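Local coordinates for membrane-fusion protein (Streptococcus pneumoniae, PDB 5XU0), which probably serves as the membrane fusion component of a MacAB-like efflux pump, forming a channel that carries substrates away from the membrane transporter, at residues 65-76 and 112-123; 146-154 and 167-175. The protein carries 2 engineered substitutions. All coordinates share one frame; numbering follows the deposited sequence.

Contact 1: 65-76 and 112-123; sequences ADRHINELNQAR and IDAQLGDARDAR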
loop_
_atom_site.group_PDB
_atom_site.type_symbol
_atom_site.label_atom_id
_atom_site.label_comp_id
_atom_site.label_asym_id
_atom_site.label_seq_id
_atom_site.Cartn_x
_atom_site.Cartn_y
_atom_site.Cartn_z
ATOM N N ALA B 65 -15.601 -37.139 9.296
ATOM C CA ALA B 65 -14.595 -37.999 8.681
ATOM C C ALA B 65 -14.540 -39.361 9.364
ATOM O O ALA B 65 -14.514 -40.401 8.690
ATOM C CB ALA B 65 -13.226 -37.319 8.726
ATOM N N ASP B 66 -14.524 -39.372 10.699
ATOM C CA ASP B 66 -14.538 -40.633 11.436
ATOM C C ASP B 66 -15.783 -41.443 11.104
ATOM O O ASP B 66 -15.703 -42.651 10.845
ATOM C CB ASP B 66 -14.459 -40.361 12.937
ATOM C CG ASP B 66 -13.076 -39.928 13.379
ATOM O OD1 ASP B 66 -12.094 -40.254 12.680
ATOM O OD2 ASP B 66 -12.975 -39.259 14.430
ATOM N N ARG B 67 -16.950 -40.790 11.111
ATOM C CA ARG B 67 -18.183 -41.460 10.710
ATOM C C ARG B 67 -18.043 -42.100 9.335
ATOM O O ARG B 67 -18.506 -43.224 9.115
ATOM C CB ARG B 67 -19.351 -40.474 10.706
ATOM C CG ARG B 67 -19.828 -40.035 12.073
ATOM C CD ARG B 67 -21.211 -39.414 11.975
ATOM N NE ARG B 67 -21.269 -38.386 10.940
ATOM C CZ ARG B 67 -21.445 -37.091 11.183
ATOM N NH1 ARG B 67 -21.585 -36.662 12.430
ATOM N NH2 ARG B 67 -21.483 -36.225 10.178
ATOM N N HIS B 68 -17.400 -41.400 8.399
ATOM C CA HIS B 68 -17.261 -41.933 7.048
ATOM C C HIS B 68 -16.365 -43.165 7.028
ATOM O O HIS B 68 -16.715 -44.185 6.425
ATOM C CB HIS B 68 -16.724 -40.853 6.110
ATOM C CG HIS B 68 -17.707 -39.759 5.834
ATOM N ND1 HIS B 68 -17.446 -38.723 4.963
ATOM C CD2 HIS B 68 -18.954 -39.541 6.314
ATOM C CE1 HIS B 68 -18.490 -37.915 4.919
ATOM N NE2 HIS B 68 -19.419 -38.388 5.731
ATOM N N ILE B 69 -15.205 -43.092 7.687
ATOM C CA ILE B 69 -14.322 -44.257 7.736
ATOM C C ILE B 69 -15.040 -45.444 8.370
ATOM O O ILE B 69 -14.894 -46.591 7.923
ATOM C CB ILE B 69 -13.016 -43.912 8.478
ATOM C CG1 ILE B 69 -12.137 -43.002 7.612
ATOM C CG2 ILE B 69 -12.260 -45.178 8.869
ATOM C CD1 ILE B 69 -10.686 -42.944 8.050
ATOM N N ASN B 70 -15.854 -45.185 9.396
ATOM C CA ASN B 70 -16.573 -46.265 10.067
ATOM C C ASN B 70 -17.630 -46.882 9.156
ATOM O O ASN B 70 -17.705 -48.108 9.022
ATOM C CB ASN B 70 -17.210 -45.747 11.356
ATOM C CG ASN B 70 -16.218 -45.660 12.498
ATOM O OD1 ASN B 70 -15.295 -46.469 12.596
ATOM N ND2 ASN B 70 -16.400 -44.669 13.367
ATOM N N GLU B 71 -18.461 -46.048 8.526
ATOM C CA GLU B 71 -19.507 -46.569 7.649
ATOM C C GLU B 71 -18.910 -47.331 6.472
ATOM O O GLU B 71 -19.448 -48.360 6.048
ATOM C CB GLU B 71 -20.405 -45.429 7.166
ATOM C CG GLU B 71 -21.184 -44.745 8.282
ATOM C CD GLU B 71 -21.391 -43.262 8.036
ATOM O OE1 GLU B 71 -21.028 -42.774 6.944
ATOM O OE2 GLU B 71 -21.917 -42.579 8.941
ATOM N N LEU B 72 -17.788 -46.849 5.937
ATOM C CA LEU B 72 -17.112 -47.601 4.886
ATOM C C LEU B 72 -16.536 -48.905 5.421
ATOM O O LEU B 72 -16.442 -49.889 4.678
ATOM C CB LEU B 72 -16.014 -46.751 4.252
ATOM C CG LEU B 72 -16.442 -45.469 3.534
ATOM C CD1 LEU B 72 -15.324 -44.973 2.638
ATOM C CD2 LEU B 72 -17.718 -45.691 2.741
ATOM N N ASN B 73 -16.151 -48.939 6.699
ATOM C CA ASN B 73 -15.666 -50.185 7.287
ATOM C C ASN B 73 -16.792 -51.206 7.418
ATOM O O ASN B 73 -16.667 -52.343 6.950
ATOM C CB ASN B 73 -15.015 -49.912 8.643
ATOM C CG ASN B 73 -13.551 -49.537 8.521
ATOM O OD1 ASN B 73 -12.947 -49.687 7.458
ATOM N ND2 ASN B 73 -12.971 -49.055 9.613
ATOM N N GLN B 74 -17.905 -50.817 8.048
ATOM C CA GLN B 74 -19.071 -51.695 8.117
ATOM C C GLN B 74 -19.566 -52.097 6.738
ATOM O O GLN B 74 -20.161 -53.171 6.595
ATOM C CB GLN B 74 -20.193 -51.037 8.948
ATOM C CG GLN B 74 -20.877 -49.752 8.407
ATOM C CD GLN B 74 -21.727 -49.917 7.146
ATOM O OE1 GLN B 74 -22.241 -50.995 6.858
ATOM N NE2 GLN B 74 -21.869 -48.828 6.386
ATOM N N ALA B 75 -19.309 -51.278 5.720
ATOM C CA ALA B 75 -19.755 -51.579 4.369
ATOM C C ALA B 75 -18.730 -52.353 3.546
ATOM O O ALA B 75 -19.065 -52.808 2.448
ATOM C CB ALA B 75 -20.133 -50.286 3.634
ATOM N N ARG B 76 -17.499 -52.520 4.039
ATOM C CA ARG B 76 -16.552 -53.388 3.344
ATOM C C ARG B 76 -16.758 -54.848 3.726
ATOM O O ARG B 76 -16.616 -55.740 2.883
ATOM C CB ARG B 76 -15.110 -52.968 3.637
ATOM C CG ARG B 76 -14.070 -53.787 2.877
ATOM C CD ARG B 76 -12.650 -53.386 3.238
ATOM N NE ARG B 76 -11.659 -54.252 2.601
ATOM C CZ ARG B 76 -11.256 -55.419 3.095
ATOM N NH1 ARG B 76 -11.759 -55.870 4.237
ATOM N NH2 ARG B 76 -10.349 -56.139 2.447
ATOM N N ILE B 112 -14.543 -50.100 -2.247
ATOM C CA ILE B 112 -14.531 -49.654 -0.859
ATOM C C ILE B 112 -13.107 -49.384 -0.394
ATOM O O ILE B 112 -12.864 -48.455 0.383
ATOM C CB ILE B 112 -15.238 -50.681 0.041
ATOM C CG1 ILE B 112 -16.660 -50.939 -0.458
ATOM C CG2 ILE B 112 -15.277 -50.183 1.474
ATOM C CD1 ILE B 112 -17.459 -49.675 -0.714
ATOM N N ASP B 113 -12.143 -50.190 -0.847
ATOM C CA ASP B 113 -10.747 -49.926 -0.508
ATOM C C ASP B 113 -10.322 -48.551 -1.012
ATOM O O ASP B 113 -9.703 -47.766 -0.278
ATOM C CB ASP B 113 -9.846 -51.020 -1.085
ATOM C CG ASP B 113 -9.558 -52.129 -0.086
ATOM O OD1 ASP B 113 -10.298 -52.241 0.915
ATOM O OD2 ASP B 113 -8.585 -52.886 -0.297
ATOM N N ALA B 114 -10.669 -48.235 -2.263
ATOM C CA ALA B 114 -10.358 -46.921 -2.814
ATOM C C ALA B 114 -11.001 -45.812 -1.989
ATOM O O ALA B 114 -10.327 -44.860 -1.571
ATOM C CB ALA B 114 -10.813 -46.847 -4.271
ATOM N N GLN B 115 -12.310 -45.925 -1.735
ATOM C CA GLN B 115 -12.990 -44.914 -0.928
ATOM C C GLN B 115 -12.354 -44.774 0.452
ATOM O O GLN B 115 -12.344 -43.677 1.022
ATOM C CB GLN B 115 -14.474 -45.257 -0.798
ATOM C CG GLN B 115 -15.234 -45.273 -2.112
ATOM C CD GLN B 115 -16.721 -45.492 -1.915
ATOM O OE1 GLN B 115 -17.247 -46.566 -2.211
ATOM N NE2 GLN B 115 -17.408 -44.474 -1.409
ATOM N N LEU B 116 -11.820 -45.869 0.999
ATOM C CA LEU B 116 -11.126 -45.808 2.281
ATOM C C LEU B 116 -9.860 -44.973 2.174
ATOM O O LEU B 116 -9.631 -44.061 2.979
ATOM C CB LEU B 116 -10.796 -47.220 2.763
ATOM C CG LEU B 116 -11.915 -47.985 3.465
ATOM C CD1 LEU B 116 -11.387 -49.283 4.053
ATOM C CD2 LEU B 116 -12.531 -47.118 4.545
ATOM N N GLY B 117 -9.023 -45.271 1.179
ATOM C CA GLY B 117 -7.868 -44.434 0.913
ATOM C C GLY B 117 -8.215 -42.976 0.694
ATOM O O GLY B 117 -7.380 -42.102 0.952
ATOM N N ASP B 118 -9.432 -42.686 0.229
ATOM C CA ASP B 118 -9.858 -41.305 0.048
ATOM C C ASP B 118 -10.558 -40.720 1.269
ATOM O O ASP B 118 -10.832 -39.517 1.286
ATOM C CB ASP B 118 -10.772 -41.193 -1.176
ATOM C CG ASP B 118 -9.995 -41.193 -2.480
ATOM O OD1 ASP B 118 -8.770 -41.439 -2.443
ATOM O OD2 ASP B 118 -10.603 -40.946 -3.545
ATOM N N ALA B 119 -10.856 -41.531 2.286
ATOM C CA ALA B 119 -11.390 -41.014 3.539
ATOM C C ALA B 119 -10.320 -40.821 4.601
ATOM O O ALA B 119 -10.492 -39.973 5.484
ATOM C CB ALA B 119 -12.481 -41.944 4.083
ATOM N N ARG B 120 -9.227 -41.589 4.542
ATOM C CA ARG B 120 -8.086 -41.292 5.403
ATOM C C ARG B 120 -7.447 -39.963 5.018
ATOM O O ARG B 120 -7.010 -39.198 5.886
ATOM C CB ARG B 120 -7.061 -42.422 5.333
ATOM C CG ARG B 120 -7.635 -43.808 5.562
ATOM C CD ARG B 120 -6.531 -44.851 5.595
ATOM N NE ARG B 120 -6.911 -46.064 4.872
ATOM C CZ ARG B 120 -6.174 -46.622 3.918
ATOM N NH1 ARG B 120 -5.014 -46.077 3.571
ATOM N NH2 ARG B 120 -6.595 -47.722 3.312
ATOM N N ASP B 121 -7.385 -39.673 3.718
ATOM C CA ASP B 121 -6.931 -38.360 3.278
ATOM C C ASP B 121 -7.847 -37.264 3.807
ATOM O O ASP B 121 -7.380 -36.237 4.314
ATOM C CB ASP B 121 -6.863 -38.314 1.750
ATOM C CG ASP B 121 -5.617 -38.978 1.202
ATOM O OD1 ASP B 121 -4.839 -39.543 2.002
ATOM O OD2 ASP B 121 -5.414 -38.932 -0.029
ATOM N N ALA B 122 -9.163 -37.476 3.705
ATOM C CA ALA B 122 -10.117 -36.493 4.208
ATOM C C ALA B 122 -9.945 -36.265 5.705
ATOM O O ALA B 122 -10.028 -35.125 6.179
ATOM C CB ALA B 122 -11.543 -36.940 3.889
ATOM N N ARG B 123 -9.701 -37.335 6.467
ATOM C CA ARG B 123 -9.503 -37.167 7.904
ATOM C C ARG B 123 -8.183 -36.467 8.211
ATOM O O ARG B 123 -8.092 -35.729 9.200
ATOM C CB ARG B 123 -9.585 -38.520 8.621
ATOM C CG ARG B 123 -8.287 -39.314 8.649
ATOM C CD ARG B 123 -8.164 -40.160 9.903
ATOM N NE ARG B 123 -8.635 -39.457 11.091
ATOM C CZ ARG B 123 -7.918 -38.562 11.764
ATOM N NH1 ARG B 123 -6.691 -38.252 11.362
ATOM N NH2 ARG B 123 -8.427 -37.974 12.838
#

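Contact 2: 146-154 and 167-175; sequences LEGTVVEVN and VMVHIVSNE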
loop_
_atom_site.group_PDB
_atom_site.type_symbol
_atom_site.label_atom_id
_atom_site.label_comp_id
_atom_site.label_asym_id
_atom_site.label_seq_id
_atom_site.Cartn_x
_atom_site.Cartn_y
_atom_site.Cartn_z
ATOM N N LEU B 146 8.775 -10.953 28.244
ATOM C CA LEU B 146 9.746 -10.623 29.278
ATOM C C LEU B 146 9.028 -10.125 30.522
ATOM O O LEU B 146 7.890 -9.653 30.462
ATOM C CB LEU B 146 10.734 -9.560 28.791
ATOM C CG LEU B 146 10.079 -8.230 28.407
ATOM C CD1 LEU B 146 10.912 -7.041 28.874
ATOM C CD2 LEU B 146 9.845 -8.156 26.906
ATOM N N GLU B 147 9.716 -10.247 31.656
ATOM C CA GLU B 147 9.372 -9.453 32.825
ATOM C C GLU B 147 9.595 -7.984 32.505
ATOM O O GLU B 147 10.678 -7.595 32.060
ATOM C CB GLU B 147 10.226 -9.858 34.023
ATOM C CG GLU B 147 9.758 -11.103 34.750
ATOM C CD GLU B 147 10.476 -12.354 34.286
ATOM O OE1 GLU B 147 10.430 -12.659 33.075
ATOM O OE2 GLU B 147 11.099 -13.028 35.135
ATOM N N GLY B 148 8.572 -7.167 32.717
ATOM C CA GLY B 148 8.725 -5.769 32.369
ATOM C C GLY B 148 7.586 -4.926 32.892
ATOM O O GLY B 148 6.667 -5.411 33.559
ATOM N N THR B 149 7.677 -3.639 32.575
ATOM C CA THR B 149 6.680 -2.645 32.940
ATOM C C THR B 149 6.134 -2.015 31.668
ATOM O O THR B 149 6.904 -1.623 30.784
ATOM C CB THR B 149 7.283 -1.564 33.849
ATOM O OG1 THR B 149 7.879 -2.184 34.995
ATOM C CG2 THR B 149 6.209 -0.581 34.312
ATOM N N VAL B 150 4.808 -1.937 31.563
ATOM C CA VAL B 150 4.181 -1.406 30.360
ATOM C C VAL B 150 4.268 0.118 30.397
ATOM O O VAL B 150 3.888 0.758 31.386
ATOM C CB VAL B 150 2.730 -1.912 30.227
ATOM C CG1 VAL B 150 2.651 -3.391 30.572
ATOM C CG2 VAL B 150 1.750 -1.137 31.076
ATOM N N VAL B 151 4.835 0.696 29.340
ATOM C CA VAL B 151 5.064 2.138 29.303
ATOM C C VAL B 151 4.119 2.869 28.375
ATOM O O VAL B 151 4.119 4.114 28.384
ATOM C CB VAL B 151 6.524 2.476 28.939
ATOM C CG1 VAL B 151 7.467 1.895 29.964
ATOM C CG2 VAL B 151 6.864 1.991 27.526
ATOM N N GLU B 152 3.337 2.164 27.561
ATOM C CA GLU B 152 2.369 2.877 26.736
ATOM C C GLU B 152 1.277 1.926 26.276
ATOM O O GLU B 152 1.573 0.814 25.833
ATOM C CB GLU B 152 3.064 3.535 25.534
ATOM C CG GLU B 152 2.121 4.169 24.543
ATOM C CD GLU B 152 2.815 4.526 23.250
ATOM O OE1 GLU B 152 2.269 5.343 22.482
ATOM O OE2 GLU B 152 3.922 4.000 23.010
ATOM N N VAL B 153 0.020 2.358 26.404
ATOM C CA VAL B 153 -1.120 1.638 25.852
ATOM C C VAL B 153 -1.909 2.605 24.978
ATOM O O VAL B 153 -1.964 3.805 25.265
ATOM C CB VAL B 153 -2.007 1.020 26.957
ATOM C CG1 VAL B 153 -1.163 0.316 28.010
ATOM C CG2 VAL B 153 -2.903 2.070 27.603
ATOM N N ASN B 154 -2.506 2.085 23.907
ATOM C CA ASN B 154 -3.190 2.934 22.931
ATOM C C ASN B 154 -4.252 2.096 22.230
ATOM O O ASN B 154 -3.918 1.222 21.424
ATOM C CB ASN B 154 -2.190 3.509 21.934
ATOM C CG ASN B 154 -2.828 4.474 20.946
ATOM O OD1 ASN B 154 -4.024 4.764 21.015
ATOM N ND2 ASN B 154 -2.022 4.983 20.023
ATOM N N VAL B 167 1.655 1.421 17.113
ATOM C CA VAL B 167 2.049 0.834 18.390
ATOM C C VAL B 167 0.825 0.783 19.291
ATOM O O VAL B 167 0.246 1.821 19.631
ATOM C CB VAL B 167 3.172 1.642 19.051
ATOM C CG1 VAL B 167 3.504 1.057 20.425
ATOM C CG2 VAL B 167 4.400 1.714 18.157
HETATM N N MSE B 168 0.430 -0.420 19.690
HETATM C CA MSE B 168 -0.715 -0.546 20.576
HETATM C C MSE B 168 -0.290 -0.708 22.027
HETATM O O MSE B 168 -0.912 -0.126 22.916
HETATM C CB MSE B 168 -1.606 -1.707 20.152
HETATM C CG MSE B 168 -2.880 -1.263 19.454
HETATM SE SE MSE B 168 -4.278 -2.594 19.607
HETATM C CE MSE B 168 -3.275 -4.094 18.901
ATOM N N VAL B 169 0.765 -1.482 22.288
ATOM C CA VAL B 169 1.264 -1.603 23.657
ATOM C C VAL B 169 2.782 -1.683 23.636
ATOM O O VAL B 169 3.360 -2.448 22.859
ATOM C CB VAL B 169 0.655 -2.814 24.395
ATOM C CG1 VAL B 169 1.458 -3.166 25.631
ATOM C CG2 VAL B 169 -0.765 -2.517 24.790
ATOM N N HIS B 170 3.425 -0.893 24.495
ATOM C CA HIS B 170 4.873 -0.863 24.634
ATOM C C HIS B 170 5.237 -1.135 26.083
ATOM O O HIS B 170 4.775 -0.424 26.987
ATOM C CB HIS B 170 5.444 0.484 24.188
ATOM C CG HIS B 170 6.939 0.538 24.194
ATOM N ND1 HIS B 170 7.640 1.723 24.143
ATOM C CD2 HIS B 170 7.866 -0.449 24.241
ATOM C CE1 HIS B 170 8.936 1.464 24.159
ATOM N NE2 HIS B 170 9.100 0.154 24.220
ATOM N N ILE B 171 6.061 -2.167 26.289
ATOM C CA ILE B 171 6.482 -2.612 27.611
ATOM C C ILE B 171 7.997 -2.741 27.597
ATOM O O ILE B 171 8.601 -3.020 26.557
ATOM C CB ILE B 171 5.814 -3.954 28.012
ATOM C CG1 ILE B 171 6.432 -5.140 27.267
ATOM C CG2 ILE B 171 4.325 -3.920 27.741
ATOM C CD1 ILE B 171 7.686 -5.677 27.928
ATOM N N VAL B 172 8.619 -2.538 28.756
ATOM C CA VAL B 172 10.077 -2.590 28.830
ATOM C C VAL B 172 10.498 -2.903 30.260
ATOM O O VAL B 172 9.932 -2.373 31.220
ATOM C CB VAL B 172 10.709 -1.275 28.321
ATOM C CG1 VAL B 172 10.052 -0.085 28.962
ATOM C CG2 VAL B 172 12.175 -1.260 28.594
ATOM N N SER B 173 11.498 -3.775 30.390
ATOM C CA SER B 173 11.993 -4.183 31.698
ATOM C C SER B 173 12.793 -3.060 32.341
ATOM O O SER B 173 13.746 -2.543 31.748
ATOM C CB SER B 173 12.861 -5.434 31.568
ATOM O OG SER B 173 13.409 -5.812 32.822
ATOM N N ASN B 174 12.407 -2.684 33.559
ATOM C CA ASN B 174 13.181 -1.746 34.355
ATOM C C ASN B 174 14.219 -2.447 35.221
ATOM O O ASN B 174 14.845 -1.802 36.070
ATOM C CB ASN B 174 12.257 -0.887 35.223
ATOM C CG ASN B 174 12.869 0.461 35.569
ATOM O OD1 ASN B 174 13.998 0.760 35.181
ATOM N ND2 ASN B 174 12.122 1.283 36.300
ATOM N N GLU B 175 14.399 -3.750 35.040
ATOM C CA GLU B 175 15.537 -4.472 35.576
ATOM C C GLU B 175 16.557 -4.671 34.459
ATOM O O GLU B 175 16.308 -4.341 33.297
ATOM C CB GLU B 175 15.101 -5.808 36.185
ATOM C CG GLU B 175 13.856 -5.730 37.058
ATOM C CD GLU B 175 12.601 -6.206 36.343
ATOM O OE1 GLU B 175 11.802 -6.937 36.967
ATOM O OE2 GLU B 175 12.410 -5.848 35.159
#

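Contact 1: 65-76 and 112-123
Leu116 pushes its branched end into the opposing helix, a knob in the hole formed by Ile69, Leu72, Asn73 and Arg76. Its CG lies anti to the carbonyl carbon (chi1 -82°), a setting that turns both methyls toward segment 65-76. CD2 comes to 3.5 Å from Leu72 CB. CD1 lies 3.8 Å from Asn73 OD1, Asn73 and Leu116 crossing at about a right angle. Leu72 in turn sends CD1 across Gln115, 3.6 Å from its CB, these side chains also crossing at about a right angle. One turn further along, Ile69 lays CG1 against the methyl of Ala119, at 3.7 Å from its CB; CD1 of the same isoleucine continues to the aliphatic CG of Arg120. The two segments belong to helices 49-77 and 109-138, which run antiparallel with axes 9.2 Å apart and form the alpha-helical hairpin characteristic of membrane fusion proteins. In the assembly, His68 and Arg67 on one flank bind Asp118 of a neighbouring subunit, and Asp118 repeats these bonds with another, which joins the hairpins side by side. Charged pairs border the apolar contacts at both ends of these segments. Arg76 leaves the backbone with CG anti to N (chi1 -177°) and stays extended as far as NE; its CB rests on Ile112 CG2, and NE gives a salt-bridging hydrogen bond of 3.0 Å to Asp113 OD1. That oxygen is met on its syn side but from somewhat out of the carboxylate plane, and the bond is bent, with an N-H...O angle of 139°. Near Ala65, whose methyl packs on CA and CB of Arg123, the bent arginine chain brings NE to 3.9 Å from Asp66 OD1, a long salt bridge approached at the guanidinium edge.

Contact 2: 146-154 and 167-175
His170 O accepts two backbone N-H groups from the facing strand, Val151 N at 2.6 Å and Glu152 N at 3.0 Å, both in the plane of the carbonyl. This double grip marks a classic beta bulge, which shifts the antiparallel register by one residue between the Val150-Ile171 and Glu152-His170 pairs. Regular pairing resumes beyond it, with His170 N bonded to Glu152 O, and precedes it in the reciprocal bonds of Thr149 and Val172. The extra residue, Val151, lays CG2 over one face of the His170 ring in a CH-pi contact, 3.8 Å from the centroid and offset toward the rim. A chi1 of -175° swings the His170 ring away from its own N, to where Glu14 binds NE2 and Tyr16 stacks on it; Tyr219 of a neighbouring subunit meets it edge-to-face. The other valine methyl, Val151 CG1, touches Val172 CG1 at 3.4 Å. On the face bearing Val150, Ile171, Val153 and Val169, Val150 CG1 packs obliquely against Ile171 CG2. From the loop before the strand, Leu146 reaches tip to tip toward Ile171, its CD2 meeting CD1 of the isoleucine. Leu43 of strand 42-46 covers Ile171 and Val169 on this apolar side. Strands 14-18 and 36-37 flank the pair, completing a sheet that, with strand 42-46 packed against it, is consistent with the barrel-sandwich (lipoyl-like) domain of membrane fusion proteins.

How the contacts relate
Contact 1 and contact 2 occupy separate levels of one elongated subunit: their centres are 52 Å apart and their nearest atoms about 33 Å, so neither touches the other. Contact 1 lies toward the far end of the helical hairpin, 43 Å from the centre of the chain, whereas contact 2 sits 12 Å from that centre, between the hairpin and the six-stranded barrel. Along the chain they follow in series, the hairpin closing before strand 148-153 begins. Both also meet the same neighbouring subunit, so subunits associate at two heights, consistent with a six-chain channel assembly.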